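Local structure of mRNA export factor GLE1 (Saccharomyces cerevisiae, 6B4E) at residues A[223-228]-A[268-273]. The protein is a component of the nuclear pore complex that takes part in mRNA export and binds inositol hexakisphosphate. Residues are numbered along the deposited sequence; the frame is centred on the assembly and turned at random.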
loop_
_atom_site.group_PDB
_atom_site.type_symbol
_atom_site.label_atom_id
_atom_site.label_comp_id
_atom_site.label_asym_id
_atom_site.label_seq_id
_atom_site.Cartn_x
_atom_site.Cartn_y
_atom_site.Cartn_z
ATOM N N ILE A 223 -5.766 -6.708 16.691
ATOM C CA ILE A 223 -6.505 -6.750 15.439
ATOM C C ILE A 223 -7.805 -5.978 15.607
ATOM O O ILE A 223 -8.516 -6.133 16.602
ATOM C CB ILE A 223 -6.764 -8.214 15.035
ATOM C CG1 ILE A 223 -5.436 -8.929 14.757
ATOM C CG2 ILE A 223 -7.678 -8.312 13.818
ATOM C CD1 ILE A 223 -4.657 -8.388 13.576
ATOM N N THR A 224 -8.118 -5.143 14.627
ATOM C CA THR A 224 -9.331 -4.346 14.622
ATOM C C THR A 224 -10.019 -4.533 13.284
ATOM O O THR A 224 -9.521 -5.241 12.399
ATOM C CB THR A 224 -9.024 -2.867 14.872
ATOM O OG1 THR A 224 -8.309 -2.339 13.751
ATOM C CG2 THR A 224 -8.190 -2.712 16.130
ATOM N N ASN A 225 -11.187 -3.903 13.136
ATOM C CA ASN A 225 -11.910 -4.030 11.878
ATOM C C ASN A 225 -11.051 -3.605 10.698
ATOM O O ASN A 225 -11.185 -4.165 9.601
ATOM C CB ASN A 225 -13.189 -3.201 11.918
ATOM C CG ASN A 225 -13.980 -3.293 10.628
ATOM O OD1 ASN A 225 -14.372 -4.377 10.195
ATOM N ND2 ASN A 225 -14.240 -2.149 10.018
ATOM N N THR A 226 -10.162 -2.622 10.908
ATOM C CA THR A 226 -9.393 -2.049 9.804
ATOM C C THR A 226 -8.481 -3.083 9.156
ATOM O O THR A 226 -8.251 -3.042 7.943
ATOM C CB THR A 226 -8.559 -0.865 10.292
ATOM O OG1 THR A 226 -9.343 -0.029 11.170
ATOM C CG2 THR A 226 -8.081 -0.054 9.120
ATOM N N HIS A 227 -7.918 -3.995 9.945
ATOM C CA HIS A 227 -7.105 -5.053 9.348
ATOM C C HIS A 227 -7.911 -5.840 8.326
ATOM O O HIS A 227 -7.403 -6.195 7.251
ATOM C CB HIS A 227 -6.580 -5.997 10.422
ATOM C CG HIS A 227 -5.581 -5.364 11.332
ATOM N ND1 HIS A 227 -5.945 -4.709 12.491
ATOM C CD2 HIS A 227 -4.235 -5.268 11.249
ATOM C CE1 HIS A 227 -4.861 -4.250 13.091
ATOM N NE2 HIS A 227 -3.810 -4.579 12.360
ATOM N N PHE A 228 -9.165 -6.125 8.646
ATOM C CA PHE A 228 -9.994 -6.883 7.729
ATOM C C PHE A 228 -10.377 -6.043 6.527
ATOM O O PHE A 228 -10.449 -6.557 5.405
ATOM C CB PHE A 228 -11.242 -7.401 8.444
ATOM C CG PHE A 228 -10.951 -8.461 9.481
ATOM C CD1 PHE A 228 -10.698 -9.767 9.107
ATOM C CD2 PHE A 228 -10.916 -8.143 10.825
ATOM C CE1 PHE A 228 -10.426 -10.733 10.052
ATOM C CE2 PHE A 228 -10.653 -9.108 11.776
ATOM C CZ PHE A 228 -10.410 -10.409 11.383
ATOM N N LYS A 268 -16.600 -10.195 17.469
ATOM C CA LYS A 268 -16.547 -8.749 17.278
ATOM C C LYS A 268 -17.525 -8.273 16.209
ATOM O O LYS A 268 -17.860 -7.087 16.187
ATOM C CB LYS A 268 -15.142 -8.297 16.876
ATOM C CG LYS A 268 -14.006 -8.785 17.765
ATOM C CD LYS A 268 -13.913 -8.032 19.073
ATOM C CE LYS A 268 -12.608 -8.375 19.777
ATOM N NZ LYS A 268 -12.597 -7.933 21.194
ATOM N N LYS A 269 -17.983 -9.176 15.336
ATOM C CA LYS A 269 -18.857 -8.849 14.206
ATOM C C LYS A 269 -18.327 -7.643 13.441
ATOM O O LYS A 269 -19.038 -6.671 13.177
ATOM C CB LYS A 269 -20.298 -8.624 14.655
ATOM C CG LYS A 269 -21.003 -9.900 15.120
ATOM C CD LYS A 269 -22.514 -9.664 15.222
ATOM C CE LYS A 269 -23.298 -10.888 15.681
ATOM N NZ LYS A 269 -23.158 -11.154 17.132
ATOM N N TYR A 270 -17.042 -7.710 13.105
ATOM C CA TYR A 270 -16.425 -6.683 12.280
ATOM C C TYR A 270 -17.003 -6.757 10.875
ATOM O O TYR A 270 -17.032 -7.838 10.267
ATOM C CB TYR A 270 -14.919 -6.885 12.231
ATOM C CG TYR A 270 -14.153 -6.581 13.514
ATOM C CD1 TYR A 270 -14.519 -5.533 14.348
ATOM C CD2 TYR A 270 -13.018 -7.321 13.856
ATOM C CE1 TYR A 270 -13.793 -5.239 15.490
ATOM C CE2 TYR A 270 -12.293 -7.033 15.014
ATOM C CZ TYR A 270 -12.691 -5.988 15.822
ATOM O OH TYR A 270 -11.998 -5.674 16.973
ATOM N N VAL A 271 -17.463 -5.612 10.367
ATOM C CA VAL A 271 -18.039 -5.554 9.024
ATOM C C VAL A 271 -17.007 -5.986 7.989
ATOM O O VAL A 271 -17.329 -6.705 7.030
ATOM C CB VAL A 271 -18.572 -4.134 8.737
ATOM C CG1 VAL A 271 -18.945 -3.971 7.272
ATOM C CG2 VAL A 271 -19.766 -3.848 9.631
ATOM N N GLY A 272 -15.753 -5.567 8.172
ATOM C CA GLY A 272 -14.697 -5.968 7.252
ATOM C C GLY A 272 -14.427 -7.460 7.256
ATOM O O GLY A 272 -14.083 -8.038 6.213
ATOM N N ALA A 273 -14.578 -8.106 8.420
ATOM C CA ALA A 273 -14.368 -9.542 8.499
ATOM C C ALA A 273 -15.458 -10.287 7.746
ATOM O O ALA A 273 -15.174 -11.253 7.030
ATOM C CB ALA A 273 -14.316 -9.987 9.957
HETATM O O HOH W 1 -12.771 -6.868 4.145
#
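Tyr270 and Asn225 lie against each other with side chains running in opposing senses where two helices begin side by side, and the tyrosine can be followed outward atom by atom. Its CB rests 3.3 Å from Asn225 OD1. With CG anti to the carbonyl carbon (chi1 -71°), the ring is carried across the start of helix 225-264: CG and CD1 lie against CA and CB of Asn225, while on the other flank CD2 meets Phe228 CE2 at 3.6 Å, a rim-to-rim aromatic contact with the planes 43° apart. Farther out, CE1, CE2 and CZ run over the Thr224–Asn225 backbone, and Lys268 CB covers the opposite face. At the tip, Tyr270 OH comes within 3.5 Å of Ile223 O. With the ring cut back to an alanine, the Thr224–Asn225 backbone would probably lose its cover and the Phe228 rim its aromatic neighbour.

Beside the tyrosine CB, Asn225 extends its amide with CG anti to the backbone N (chi1 180°), and OD1 takes a short bond of 2.7 Å from Gly272 N, in the carbonyl plane on a lone pair. ND2 turns to Asp173 of helix 169-188, so both ends of the amide are held. Phe228 CB lies 3.4 Å from Gly272 C, Ala273 CB makes a CH-pi contact over the Phe228 ring, and a water joins Phe228 O to Gly272 O. Thr224, in a capping box with His227, and Tyr270 are the N-caps; the case illustrates how a side-chain carbonyl from one helix start, accepting a first-turn N-H of another, joins two N-termini in the all-helical C-terminal domain of Gle1.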